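Local coordinates for thioredoxin-like protein (Bacteroides caccae ATCC 43185, PDB 4YOD) that is of unknown function but carries a thioredoxin fold with a CxxC pattern, consistent with a role in thiol-disulphide exchange, at residues D175-F180 with K265-L270; L260-K265 with E280-I285; Q58-Y63 with A94-L99; K81-T86 with L121-A126. All coordinates share one frame; numbering follows the deposited sequence.

Contact 1: residues D175-F180 with K265-L270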
loop_
_atom_site.group_PDB
_atom_site.type_symbol
_atom_site.label_atom_id
_atom_site.label_comp_id
_atom_site.label_asym_id
_atom_site.label_seq_id
_atom_site.Cartn_x
_atom_site.Cartn_y
_atom_site.Cartn_z
ATOM N N ASP A 175 4.667 18.399 14.023
ATOM C CA ASP A 175 5.228 18.391 12.658
ATOM C C ASP A 175 4.964 17.058 11.973
ATOM O O ASP A 175 4.776 17.017 10.759
ATOM C CB ASP A 175 6.751 18.656 12.672
ATOM C CG ASP A 175 7.185 20.096 12.921
ATOM O OD1 ASP A 175 6.299 20.974 13.073
ATOM O OD2 ASP A 175 8.410 20.352 12.931
ATOM N N TYR A 176 4.946 15.967 12.758
ATOM C CA TYR A 176 4.702 14.625 12.245
ATOM C C TYR A 176 3.793 13.846 13.156
ATOM O O TYR A 176 3.853 13.977 14.383
ATOM C CB TYR A 176 6.019 13.841 12.055
ATOM C CG TYR A 176 6.957 14.432 11.025
ATOM C CD1 TYR A 176 6.697 14.305 9.665
ATOM C CD2 TYR A 176 8.133 15.069 11.408
ATOM C CE1 TYR A 176 7.552 14.859 8.710
ATOM C CE2 TYR A 176 9.013 15.597 10.461
ATOM C CZ TYR A 176 8.712 15.494 9.113
ATOM O OH TYR A 176 9.562 16.006 8.165
ATOM N N LEU A 177 2.958 13.016 12.549
ATOM C CA LEU A 177 2.067 12.121 13.271
ATOM C C LEU A 177 2.258 10.724 12.742
ATOM O O LEU A 177 2.058 10.481 11.547
ATOM C CB LEU A 177 0.575 12.536 13.177
ATOM C CG LEU A 177 -0.298 11.803 14.213
ATOM C CD1 LEU A 177 -1.166 12.739 14.986
ATOM C CD2 LEU A 177 -0.992 10.574 13.635
ATOM N N LEU A 178 2.638 9.807 13.634
ATOM C CA LEU A 178 2.807 8.397 13.323
ATOM C C LEU A 178 1.576 7.669 13.847
ATOM O O LEU A 178 1.356 7.591 15.057
ATOM C CB LEU A 178 4.111 7.851 13.943
ATOM C CG LEU A 178 4.761 6.642 13.269
ATOM C CD1 LEU A 178 6.055 6.317 13.969
ATOM C CD2 LEU A 178 3.866 5.397 13.306
ATOM N N LEU A 179 0.740 7.201 12.920
ATOM C CA LEU A 179 -0.508 6.507 13.215
ATOM C C LEU A 179 -0.250 5.002 13.199
ATOM O O LEU A 179 0.215 4.453 12.199
ATOM C CB LEU A 179 -1.605 6.921 12.206
ATOM C CG LEU A 179 -2.986 6.296 12.400
ATOM C CD1 LEU A 179 -3.610 6.687 13.772
ATOM C CD2 LEU A 179 -3.913 6.665 11.244
ATOM N N PHE A 180 -0.546 4.334 14.308
ATOM C CA PHE A 180 -0.279 2.897 14.386
ATOM C C PHE A 180 -1.573 2.124 14.698
ATOM O O PHE A 180 -2.005 2.057 15.849
ATOM C CB PHE A 180 0.822 2.655 15.451
ATOM C CG PHE A 180 1.200 1.250 15.873
ATOM C CD1 PHE A 180 0.820 0.144 15.118
ATOM C CD2 PHE A 180 1.995 1.036 16.992
ATOM C CE1 PHE A 180 1.181 -1.151 15.510
ATOM C CE2 PHE A 180 2.363 -0.258 17.375
ATOM C CZ PHE A 180 1.958 -1.340 16.628
ATOM N N LYS A 265 2.326 17.945 9.257
ATOM C CA LYS A 265 1.720 18.947 10.151
ATOM C C LYS A 265 0.214 19.176 9.860
ATOM O O LYS A 265 -0.572 19.353 10.801
ATOM C CB LYS A 265 2.484 20.278 10.014
ATOM C CG LYS A 265 2.035 21.386 10.987
ATOM C CD LYS A 265 3.169 21.873 11.886
ATOM C CE LYS A 265 2.719 22.895 12.913
ATOM N NZ LYS A 265 1.869 22.296 13.987
ATOM N N GLU A 266 -0.164 19.184 8.568
ATOM C CA GLU A 266 -1.544 19.401 8.076
ATOM C C GLU A 266 -2.332 18.080 7.970
ATOM O O GLU A 266 -3.468 18.091 7.489
ATOM C CB GLU A 266 -1.528 20.089 6.696
ATOM C CG GLU A 266 -0.771 21.405 6.637
ATOM C CD GLU A 266 -0.713 22.012 5.249
ATOM O OE1 GLU A 266 0.191 21.629 4.471
ATOM O OE2 GLU A 266 -1.576 22.866 4.934
ATOM N N LYS A 267 -1.721 16.950 8.410
ATOM C CA LYS A 267 -2.287 15.593 8.394
ATOM C C LYS A 267 -2.348 15.023 6.977
ATOM O O LYS A 267 -3.069 14.056 6.744
ATOM C CB LYS A 267 -3.673 15.488 9.102
ATOM C CG LYS A 267 -3.670 15.989 10.562
ATOM C CD LYS A 267 -2.766 15.153 11.496
ATOM C CE LYS A 267 -2.796 15.660 12.925
ATOM N NZ LYS A 267 -2.189 17.015 13.043
ATOM N N THR A 268 -1.550 15.576 6.045
ATOM C CA THR A 268 -1.407 15.001 4.704
ATOM C C THR A 268 -0.612 13.693 4.875
ATOM O O THR A 268 0.382 13.693 5.601
ATOM C CB THR A 268 -0.695 15.990 3.765
ATOM O OG1 THR A 268 -1.520 17.130 3.580
ATOM C CG2 THR A 268 -0.325 15.373 2.408
ATOM N N VAL A 269 -1.041 12.615 4.209
ATOM C CA VAL A 269 -0.375 11.299 4.249
ATOM C C VAL A 269 0.939 11.395 3.485
ATOM O O VAL A 269 0.940 11.739 2.299
ATOM C CB VAL A 269 -1.289 10.170 3.649
ATOM C CG1 VAL A 269 -0.557 8.821 3.625
ATOM C CG2 VAL A 269 -2.618 10.050 4.396
ATOM N N LEU A 270 2.049 11.089 4.162
ATOM C CA LEU A 270 3.401 11.022 3.601
ATOM C C LEU A 270 3.759 9.581 3.237
ATOM O O LEU A 270 4.374 9.347 2.197
ATOM C CB LEU A 270 4.451 11.584 4.583
ATOM C CG LEU A 270 4.266 13.042 5.000
ATOM C CD1 LEU A 270 5.216 13.401 6.136
ATOM C CD2 LEU A 270 4.405 13.989 3.792
#
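L177 swings CG to the side opposite its backbone N (chi1 -166°), while K267 kinks its chain at chi2 and chi4; together these turns bring the leucine methyl CD1 to 3.9 Å from the lysine methylene CE. K267 thus meets the strand 176-181 with its aliphatic shaft, and its ammonium NZ goes on to bond the carbonyl oxygen of L172. One residue earlier, Y176 points to the other face of the sheet. There L270 places CD1 at the edge of the tyrosine ring, in its plane and 3.8 Å from CE1, the two side chains lying roughly at right angles. Helix 276-286 covers this side, with L283 touching Y176 and Y282 touching L270. The third meeting is just before the strand, where the carboxylate oxygen OD1 of D175 lies 3.5 Å from CD of K265. Although D175 O is 3.0 Å from K265 N, the angle is too poor for a hydrogen bond. Residues 265-268 turn the chain between strands 259-263 and 269-272 of the thioredoxin fold, and N264 OD1 helps to hold that turn by accepting T268 N. The contact therefore reaches from a central strand past its neighbour 259-263 to the hairpin end. Its chemistry is divided: carbon meets carbon at L177 and Y176, the buried lysine is satisfied by a backbone carbonyl, and at the exposed end D175 OD1 and K265 NZ, 4.7 Å apart, probably attract each other without forming a salt bridge.

Contact 2: residues L260-K265 with E280-I285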
loop_
_atom_site.group_PDB
_atom_site.type_symbol
_atom_site.label_atom_id
_atom_site.label_comp_id
_atom_site.label_asym_id
_atom_site.label_seq_id
_atom_site.Cartn_x
_atom_site.Cartn_y
_atom_site.Cartn_z
ATOM N N LEU A 260 0.988 1.083 9.547
ATOM C CA LEU A 260 1.559 2.359 9.968
ATOM C C LEU A 260 1.370 3.420 8.921
ATOM O O LEU A 260 1.523 3.136 7.744
ATOM C CB LEU A 260 3.070 2.214 10.255
ATOM C CG LEU A 260 3.492 1.230 11.343
ATOM C CD1 LEU A 260 4.998 0.977 11.288
ATOM C CD2 LEU A 260 3.091 1.727 12.711
ATOM N N TYR A 261 1.039 4.638 9.373
ATOM C CA TYR A 261 0.929 5.832 8.534
ATOM C C TYR A 261 1.829 6.910 9.084
ATOM O O TYR A 261 1.946 7.039 10.298
ATOM C CB TYR A 261 -0.511 6.382 8.518
ATOM C CG TYR A 261 -1.471 5.623 7.637
ATOM C CD1 TYR A 261 -2.054 4.435 8.068
ATOM C CD2 TYR A 261 -1.886 6.145 6.416
ATOM C CE1 TYR A 261 -2.990 3.757 7.284
ATOM C CE2 TYR A 261 -2.806 5.463 5.612
ATOM C CZ TYR A 261 -3.367 4.280 6.063
ATOM O OH TYR A 261 -4.230 3.578 5.266
ATOM N N LEU A 262 2.448 7.689 8.204
ATOM C CA LEU A 262 3.175 8.884 8.626
ATOM C C LEU A 262 2.457 10.064 7.993
ATOM O O LEU A 262 2.285 10.095 6.770
ATOM C CB LEU A 262 4.681 8.879 8.261
ATOM C CG LEU A 262 5.468 10.095 8.841
ATOM C CD1 LEU A 262 5.568 10.018 10.380
ATOM C CD2 LEU A 262 6.860 10.207 8.236
ATOM N N LEU A 263 2.052 11.021 8.813
ATOM C CA LEU A 263 1.346 12.225 8.361
ATOM C C LEU A 263 2.193 13.459 8.646
ATOM O O LEU A 263 2.955 13.456 9.602
ATOM C CB LEU A 263 -0.043 12.376 9.038
ATOM C CG LEU A 263 -0.919 11.115 9.301
ATOM C CD1 LEU A 263 -2.254 11.509 9.968
ATOM C CD2 LEU A 263 -1.214 10.318 7.989
ATOM N N ASN A 264 2.035 14.537 7.849
ATOM C CA ASN A 264 2.764 15.784 8.106
ATOM C C ASN A 264 1.929 16.666 9.085
ATOM O O ASN A 264 0.940 16.180 9.656
ATOM C CB ASN A 264 3.122 16.520 6.797
ATOM C CG ASN A 264 1.968 17.157 6.052
ATOM O OD1 ASN A 264 0.814 17.165 6.491
ATOM N ND2 ASN A 264 2.267 17.764 4.923
ATOM N N LYS A 265 2.326 17.945 9.257
ATOM C CA LYS A 265 1.720 18.947 10.151
ATOM C C LYS A 265 0.214 19.176 9.860
ATOM O O LYS A 265 -0.572 19.353 10.801
ATOM C CB LYS A 265 2.484 20.278 10.014
ATOM C CG LYS A 265 2.035 21.386 10.987
ATOM C CD LYS A 265 3.169 21.873 11.886
ATOM C CE LYS A 265 2.719 22.895 12.913
ATOM N NZ LYS A 265 1.869 22.296 13.987
ATOM N N GLU A 280 11.413 5.255 9.687
ATOM C CA GLU A 280 12.682 5.638 10.310
ATOM C C GLU A 280 13.572 6.365 9.304
ATOM O O GLU A 280 14.109 7.412 9.633
ATOM C CB GLU A 280 13.394 4.402 10.889
ATOM C CG GLU A 280 14.657 4.712 11.670
ATOM C CD GLU A 280 15.457 3.513 12.145
ATOM O OE1 GLU A 280 15.168 2.373 11.709
ATOM O OE2 GLU A 280 16.388 3.720 12.956
ATOM N N GLU A 281 13.705 5.837 8.069
ATOM C CA GLU A 281 14.571 6.493 7.093
ATOM C C GLU A 281 14.009 7.834 6.677
ATOM O O GLU A 281 14.765 8.791 6.644
ATOM C CB GLU A 281 14.828 5.615 5.881
ATOM C CG GLU A 281 15.781 4.469 6.167
ATOM C CD GLU A 281 16.219 3.702 4.935
ATOM O OE1 GLU A 281 15.844 4.112 3.811
ATOM O OE2 GLU A 281 16.937 2.688 5.094
ATOM N N TYR A 282 12.688 7.931 6.469
ATOM C CA TYR A 282 12.036 9.186 6.104
ATOM C C TYR A 282 12.311 10.272 7.142
ATOM O O TYR A 282 12.614 11.403 6.776
ATOM C CB TYR A 282 10.512 8.998 5.971
ATOM C CG TYR A 282 9.823 10.237 5.445
ATOM C CD1 TYR A 282 9.538 11.307 6.283
ATOM C CD2 TYR A 282 9.515 10.366 4.095
ATOM C CE1 TYR A 282 8.961 12.474 5.794
ATOM C CE2 TYR A 282 8.919 11.523 3.597
ATOM C CZ TYR A 282 8.648 12.577 4.452
ATOM O OH TYR A 282 8.087 13.742 3.982
ATOM N N LEU A 283 12.124 9.950 8.423
ATOM C CA LEU A 283 12.314 10.919 9.505
ATOM C C LEU A 283 13.785 11.302 9.646
ATOM O O LEU A 283 14.081 12.449 9.978
ATOM C CB LEU A 283 11.770 10.367 10.824
ATOM C CG LEU A 283 10.233 10.240 10.903
ATOM C CD1 LEU A 283 9.839 9.523 12.156
ATOM C CD2 LEU A 283 9.536 11.617 10.807
HETATM N N MSE A 284 14.707 10.361 9.362
HETATM C CA MSE A 284 16.140 10.647 9.450
HETATM C C MSE A 284 16.553 11.647 8.372
HETATM O O MSE A 284 17.392 12.509 8.627
HETATM C CB MSE A 284 16.959 9.364 9.334
HETATM C CG MSE A 284 16.972 8.554 10.616
HETATM SE SE MSE A 284 17.837 6.825 10.381
HETATM C CE MSE A 284 19.660 7.394 10.279
ATOM N N ILE A 285 15.942 11.543 7.178
ATOM C CA ILE A 285 16.252 12.415 6.045
ATOM C C ILE A 285 15.633 13.816 6.215
ATOM O O ILE A 285 16.296 14.807 5.900
ATOM C CB ILE A 285 15.816 11.751 4.710
ATOM C CG1 ILE A 285 16.609 10.449 4.450
ATOM C CG2 ILE A 285 15.971 12.704 3.520
ATOM C CD1 ILE A 285 15.806 9.363 3.621
#
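L262, extended in strand 259-263, and Y282, on the helix 276-286, have their CA atoms 9.2 Å apart, which leaves room for side chains between strand and helix. This is the C-terminal helix of the thioredoxin fold, which follows the last hairpin of the sheet and lies against it. The strand backbone is pinned on both flanks, since L262 bonds to L270 and L263 to L177, whereas the helix is knit by its own bonds, such as M284 N to E280 O. Between them L262 does the bridging. Its CG stands opposite the backbone N (chi1 -174°), which sends CD2 out from the sheet to a place between two successive residues of the helix. On one of them, the ring of Y282, the methyl approaches CD1 obliquely, at 3.5 Å. The other, L283, starts out across the line of approach, but its branch curls back toward the strand and goes on to touch helix 200-207. Y282 also stacks its ring on H286, one turn further along. The methyl-to-methyl meeting, L262 CD2 to L283 CD2, measures 4.0 Å.

Contact 3: residues Q58-Y63 with A94-L99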
loop_
_atom_site.group_PDB
_atom_site.type_symbol
_atom_site.label_atom_id
_atom_site.label_comp_id
_atom_site.label_asym_id
_atom_site.label_seq_id
_atom_site.Cartn_x
_atom_site.Cartn_y
_atom_site.Cartn_z
ATOM N N GLN A 58 6.483 -15.270 -13.631
ATOM C CA GLN A 58 7.815 -14.718 -13.390
ATOM C C GLN A 58 8.030 -13.451 -14.236
ATOM O O GLN A 58 8.634 -12.498 -13.742
ATOM C CB GLN A 58 8.924 -15.754 -13.619
ATOM C CG GLN A 58 10.323 -15.296 -13.168
ATOM C CD GLN A 58 10.360 -14.692 -11.781
ATOM O OE1 GLN A 58 9.800 -15.227 -10.816
ATOM N NE2 GLN A 58 11.035 -13.557 -11.657
ATOM N N ALA A 59 7.474 -13.417 -15.466
ATOM C CA ALA A 59 7.500 -12.236 -16.340
ATOM C C ALA A 59 6.748 -11.069 -15.669
ATOM O O ALA A 59 7.244 -9.937 -15.678
ATOM C CB ALA A 59 6.869 -12.557 -17.690
ATOM N N TRP A 60 5.594 -11.364 -15.026
ATOM C CA TRP A 60 4.804 -10.356 -14.300
ATOM C C TRP A 60 5.601 -9.808 -13.090
ATOM O O TRP A 60 5.612 -8.604 -12.883
ATOM C CB TRP A 60 3.441 -10.898 -13.846
ATOM C CG TRP A 60 2.643 -9.884 -13.065
ATOM C CD1 TRP A 60 2.550 -9.779 -11.706
ATOM C CD2 TRP A 60 1.956 -8.742 -13.603
ATOM N NE1 TRP A 60 1.799 -8.668 -11.363
ATOM C CE2 TRP A 60 1.422 -8.015 -12.510
ATOM C CE3 TRP A 60 1.704 -8.283 -14.913
ATOM C CZ2 TRP A 60 0.650 -6.857 -12.686
ATOM C CZ3 TRP A 60 0.938 -7.143 -15.086
ATOM C CH2 TRP A 60 0.423 -6.439 -13.984
ATOM N N VAL A 61 6.252 -10.694 -12.312
ATOM C CA VAL A 61 7.066 -10.343 -11.134
ATOM C C VAL A 61 8.216 -9.382 -11.557
ATOM O O VAL A 61 8.412 -8.345 -10.911
ATOM C CB VAL A 61 7.587 -11.636 -10.434
ATOM C CG1 VAL A 61 8.739 -11.367 -9.453
ATOM C CG2 VAL A 61 6.454 -12.356 -9.740
ATOM N N ASP A 62 8.954 -9.736 -12.630
ATOM C CA ASP A 62 10.048 -8.923 -13.176
ATOM C C ASP A 62 9.541 -7.552 -13.685
ATOM O O ASP A 62 10.231 -6.556 -13.509
ATOM C CB ASP A 62 10.796 -9.667 -14.272
ATOM C CG ASP A 62 11.635 -10.817 -13.731
ATOM O OD1 ASP A 62 12.018 -10.765 -12.536
ATOM O OD2 ASP A 62 11.889 -11.773 -14.493
ATOM N N TYR A 63 8.325 -7.500 -14.244
ATOM C CA TYR A 63 7.693 -6.252 -14.679
ATOM C C TYR A 63 7.429 -5.335 -13.480
ATOM O O TYR A 63 7.784 -4.159 -13.525
ATOM C CB TYR A 63 6.369 -6.553 -15.401
ATOM C CG TYR A 63 5.641 -5.340 -15.941
ATOM C CD1 TYR A 63 6.214 -4.541 -16.935
ATOM C CD2 TYR A 63 4.332 -5.060 -15.553
ATOM C CE1 TYR A 63 5.534 -3.437 -17.452
ATOM C CE2 TYR A 63 3.609 -4.015 -16.134
ATOM C CZ TYR A 63 4.216 -3.205 -17.081
ATOM O OH TYR A 63 3.501 -2.162 -17.630
ATOM N N ALA A 94 -8.577 -11.831 -16.618
ATOM C CA ALA A 94 -8.817 -12.382 -15.274
ATOM C C ALA A 94 -7.524 -12.906 -14.650
ATOM O O ALA A 94 -7.278 -12.668 -13.468
ATOM C CB ALA A 94 -9.864 -13.499 -15.347
ATOM N N TYR A 95 -6.691 -13.601 -15.447
ATOM C CA TYR A 95 -5.412 -14.146 -14.981
ATOM C C TYR A 95 -4.412 -13.018 -14.608
ATOM O O TYR A 95 -3.807 -13.077 -13.543
ATOM C CB TYR A 95 -4.820 -15.097 -16.045
ATOM C CG TYR A 95 -3.419 -15.579 -15.743
ATOM C CD1 TYR A 95 -3.199 -16.672 -14.910
ATOM C CD2 TYR A 95 -2.309 -14.932 -16.281
ATOM C CE1 TYR A 95 -1.906 -17.100 -14.603
ATOM C CE2 TYR A 95 -1.015 -15.356 -15.987
ATOM C CZ TYR A 95 -0.818 -16.447 -15.157
ATOM O OH TYR A 95 0.457 -16.853 -14.864
ATOM N N ILE A 96 -4.217 -12.022 -15.494
ATOM C CA ILE A 96 -3.251 -10.940 -15.276
ATOM C C ILE A 96 -3.745 -10.014 -14.142
ATOM O O ILE A 96 -2.948 -9.627 -13.287
ATOM C CB ILE A 96 -2.983 -10.172 -16.602
ATOM C CG1 ILE A 96 -2.407 -11.113 -17.722
ATOM C CG2 ILE A 96 -2.095 -8.910 -16.363
ATOM C CD1 ILE A 96 -0.987 -11.732 -17.481
ATOM N N THR A 97 -5.048 -9.716 -14.084
ATOM C CA THR A 97 -5.538 -8.859 -12.994
ATOM C C THR A 97 -5.442 -9.591 -11.647
ATOM O O THR A 97 -5.245 -8.935 -10.611
ATOM C CB THR A 97 -6.958 -8.317 -13.245
ATOM O OG1 THR A 97 -7.878 -9.381 -13.500
ATOM C CG2 THR A 97 -6.993 -7.288 -14.362
ATOM N N ASP A 98 -5.559 -10.926 -11.661
ATOM C CA ASP A 98 -5.403 -11.737 -10.442
ATOM C C ASP A 98 -3.939 -11.695 -9.979
ATOM O O ASP A 98 -3.693 -11.568 -8.775
ATOM C CB ASP A 98 -5.873 -13.173 -10.653
ATOM C CG ASP A 98 -5.683 -14.051 -9.433
ATOM O OD1 ASP A 98 -6.426 -13.855 -8.438
ATOM O OD2 ASP A 98 -4.759 -14.901 -9.451
ATOM N N LEU A 99 -2.966 -11.755 -10.923
ATOM C CA LEU A 99 -1.544 -11.602 -10.582
ATOM C C LEU A 99 -1.267 -10.216 -9.972
ATOM O O LEU A 99 -0.468 -10.117 -9.046
ATOM C CB LEU A 99 -0.630 -11.793 -11.801
ATOM C CG LEU A 99 -0.466 -13.220 -12.365
ATOM C CD1 LEU A 99 0.559 -13.222 -13.456
ATOM C CD2 LEU A 99 -0.044 -14.232 -11.289
#
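W60 presents one face of its indole to L99, whose CB stands over the five-membered ring 3.9 Å from the centroid and only 17° off the normal, a clear CH-pi contact. The two side chains run past each other in opposite directions: while L99 CB sits above the ring, the leucine methyl CD1 reaches back to W60 CB at 3.7 Å. The indole is directed at the neighbouring helix by its first torsion, which sets CG away from the backbone N (chi1 178°). At the far end of the bicycle I96 approaches obliquely, its CG2 3.7 Å from W60 CZ3, so that residues one turn apart on helix 90-105 hold the two ends of one ring system. Near the pyrrole nitrogen, L99 O lies 3.6 Å from W60 NE1, but no hydrogen bond forms. W39, I83 and A100 also touch the indole, and all three residues of the contact are buried. With an alanine here, L99 CB is likely to lose its aromatic face and a gap to open beside I96. The whole is an indole packed between helices 53-66 and 90-105 of an all-helical domain, consistent with the TPR clan to which its family, DUF5106, belongs.

Contact 4: residues K81-T86 with L121-A126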
loop_
_atom_site.group_PDB
_atom_site.type_symbol
_atom_site.label_atom_id
_atom_site.label_comp_id
_atom_site.label_asym_id
_atom_site.label_seq_id
_atom_site.Cartn_x
_atom_site.Cartn_y
_atom_site.Cartn_z
ATOM N N LYS A 81 -1.965 0.726 -19.745
ATOM C CA LYS A 81 -1.893 0.220 -21.130
ATOM C C LYS A 81 -1.785 -1.309 -21.187
ATOM O O LYS A 81 -2.428 -1.915 -22.038
ATOM C CB LYS A 81 -0.708 0.823 -21.899
ATOM C CG LYS A 81 -0.937 2.241 -22.376
ATOM C CD LYS A 81 0.299 2.764 -23.097
ATOM C CE LYS A 81 0.287 4.269 -23.248
ATOM N NZ LYS A 81 -0.757 4.727 -24.203
ATOM N N THR A 82 -1.002 -1.925 -20.275
ATOM C CA THR A 82 -0.804 -3.390 -20.231
ATOM C C THR A 82 -2.138 -4.081 -19.915
ATOM O O THR A 82 -2.512 -4.988 -20.653
ATOM C CB THR A 82 0.310 -3.752 -19.246
ATOM O OG1 THR A 82 1.513 -3.164 -19.731
ATOM C CG2 THR A 82 0.493 -5.248 -19.075
ATOM N N ILE A 83 -2.861 -3.638 -18.862
ATOM C CA ILE A 83 -4.169 -4.216 -18.508
ATOM C C ILE A 83 -5.161 -4.044 -19.677
ATOM O O ILE A 83 -5.850 -5.008 -20.012
ATOM C CB ILE A 83 -4.762 -3.664 -17.163
ATOM C CG1 ILE A 83 -3.753 -3.774 -15.976
ATOM C CG2 ILE A 83 -6.098 -4.361 -16.820
ATOM C CD1 ILE A 83 -3.129 -5.196 -15.645
ATOM N N ASP A 84 -5.197 -2.854 -20.317
ATOM C CA ASP A 84 -6.102 -2.567 -21.451
ATOM C C ASP A 84 -5.898 -3.571 -22.574
ATOM O O ASP A 84 -6.870 -4.039 -23.171
ATOM C CB ASP A 84 -5.902 -1.144 -21.990
ATOM C CG ASP A 84 -6.459 -0.030 -21.107
ATOM O OD1 ASP A 84 -7.156 -0.344 -20.117
ATOM O OD2 ASP A 84 -6.189 1.156 -21.408
ATOM N N ARG A 85 -4.635 -3.923 -22.842
ATOM C CA ARG A 85 -4.280 -4.913 -23.868
ATOM C C ARG A 85 -4.868 -6.291 -23.581
ATOM O O ARG A 85 -5.131 -7.026 -24.520
ATOM C CB ARG A 85 -2.751 -5.050 -23.982
ATOM C CG ARG A 85 -2.082 -3.966 -24.840
ATOM C CD ARG A 85 -0.639 -4.355 -25.173
ATOM N NE ARG A 85 -0.596 -5.504 -26.090
ATOM C CZ ARG A 85 0.464 -6.278 -26.296
ATOM N NH1 ARG A 85 1.608 -6.032 -25.668
ATOM N NH2 ARG A 85 0.390 -7.309 -27.131
ATOM N N THR A 86 -5.056 -6.657 -22.293
ATOM C CA THR A 86 -5.537 -8.001 -21.937
ATOM C C THR A 86 -7.050 -8.166 -22.177
ATOM O O THR A 86 -7.541 -9.287 -22.119
ATOM C CB THR A 86 -5.139 -8.386 -20.506
ATOM O OG1 THR A 86 -5.952 -7.693 -19.585
ATOM C CG2 THR A 86 -3.666 -8.159 -20.215
ATOM N N LEU A 121 -6.997 -1.200 -11.013
ATOM C CA LEU A 121 -8.396 -1.067 -10.579
ATOM C C LEU A 121 -9.168 -0.172 -11.501
ATOM O O LEU A 121 -10.328 -0.464 -11.788
ATOM C CB LEU A 121 -8.465 -0.521 -9.141
ATOM C CG LEU A 121 -7.981 -1.458 -8.039
ATOM C CD1 LEU A 121 -7.924 -0.736 -6.709
ATOM C CD2 LEU A 121 -8.846 -2.735 -7.959
ATOM N N GLU A 122 -8.520 0.927 -11.986
ATOM C CA GLU A 122 -9.118 1.889 -12.922
ATOM C C GLU A 122 -9.393 1.197 -14.266
ATOM O O GLU A 122 -10.460 1.391 -14.869
ATOM C CB GLU A 122 -8.197 3.116 -13.101
ATOM C CG GLU A 122 -8.160 4.038 -11.868
ATOM C CD GLU A 122 -7.193 5.215 -11.914
ATOM O OE1 GLU A 122 -6.168 5.138 -12.633
ATOM O OE2 GLU A 122 -7.446 6.211 -11.197
ATOM N N ALA A 123 -8.447 0.366 -14.726
ATOM C CA ALA A 123 -8.629 -0.387 -15.975
ATOM C C ALA A 123 -9.751 -1.403 -15.834
ATOM O O ALA A 123 -10.494 -1.598 -16.780
ATOM C CB ALA A 123 -7.334 -1.091 -16.351
HETATM N N MSE A 124 -9.901 -2.031 -14.648
HETATM C CA MSE A 124 -10.971 -3.012 -14.427
HETATM C C MSE A 124 -12.354 -2.343 -14.414
HETATM O O MSE A 124 -13.278 -2.845 -15.047
HETATM C CB MSE A 124 -10.731 -3.797 -13.131
HETATM C CG MSE A 124 -9.435 -4.655 -13.190
HETATM SE SE MSE A 124 -9.023 -5.512 -11.499
HETATM C CE MSE A 124 -10.325 -6.966 -11.547
ATOM N N ALA A 125 -12.481 -1.192 -13.746
ATOM C CA ALA A 125 -13.740 -0.460 -13.710
ATOM C C ALA A 125 -14.143 0.004 -15.118
ATOM O O ALA A 125 -15.338 0.090 -15.400
ATOM C CB ALA A 125 -13.630 0.727 -12.771
ATOM N N ALA A 126 -13.157 0.225 -16.016
ATOM C CA ALA A 126 -13.407 0.672 -17.401
ATOM C C ALA A 126 -13.359 -0.481 -18.404
ATOM O O ALA A 126 -13.355 -0.241 -19.611
ATOM C CB ALA A 126 -12.375 1.722 -17.795
HETATM O O HOH W 1 -9.573 -1.954 -19.314
#
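D84 OD1 is gripped by two partners: R80 NE makes a salt bridge to it, and a water donates a hydrogen bond at 3.0 Å. That same water donates to A123 O at 2.7 Å, so the carboxylate of helix 72-85 is tied to the backbone of helix 114-125 through a single solvent molecule. The methyl of A123 lies close by as well, its CB 3.8 Å from D84 OD1. Beside these polar bonds the contact turns to carbon. I83 directs its CB at the other helix, and CG2 comes to 3.5 Å from A123 CB. The isoleucine's first torsion, with CG1 beside the backbone N (chi1 -52°), leaves CG2 to make that approach, while CD1 heads off toward I96. With only a methyl on A123, the backbones can close in, the I83 and A123 CA atoms being 6.4 Å apart. The carbonyl of I83 is held too: T86 OG1 donates to I83 O at 2.7 Å, in the carbonyl plane and on a lone pair, and T86 N joins it. R80 also reaches over to touch A123, so one arginine serves both the acid and the alanine. Helix 90-105 packs against the contact, F93 lying against I83, T86 and M124, while M124 and L121 turn to P138 of helix 132-146; the contact is thus flanked by these two helices of the helical domain.

Overall arrangement
From the N terminus, contact 3 opens on helix 53-66 and contact 4 on helix 72-85 before contact 3 closes at 94-99 and contact 4 at 121-126. The two cross, and they touch: Y63 OH meets T82 OG1, I96 and T97 pack on I83, and T97 on M124, so helices 53-66, 72-85, 90-105 and 114-125 are joined in one helical domain. Both close before contacts 1 and 2 open. Contact 1 spans the 84 residues from the central strand to the hairpin turn, and contact 2, which crosses it and shares K265, joins strand 259-263 to the C-terminal helix. The pairs lie on opposite sides of the chain's centre, contacts 1 and 3 having centres about 33 Å apart.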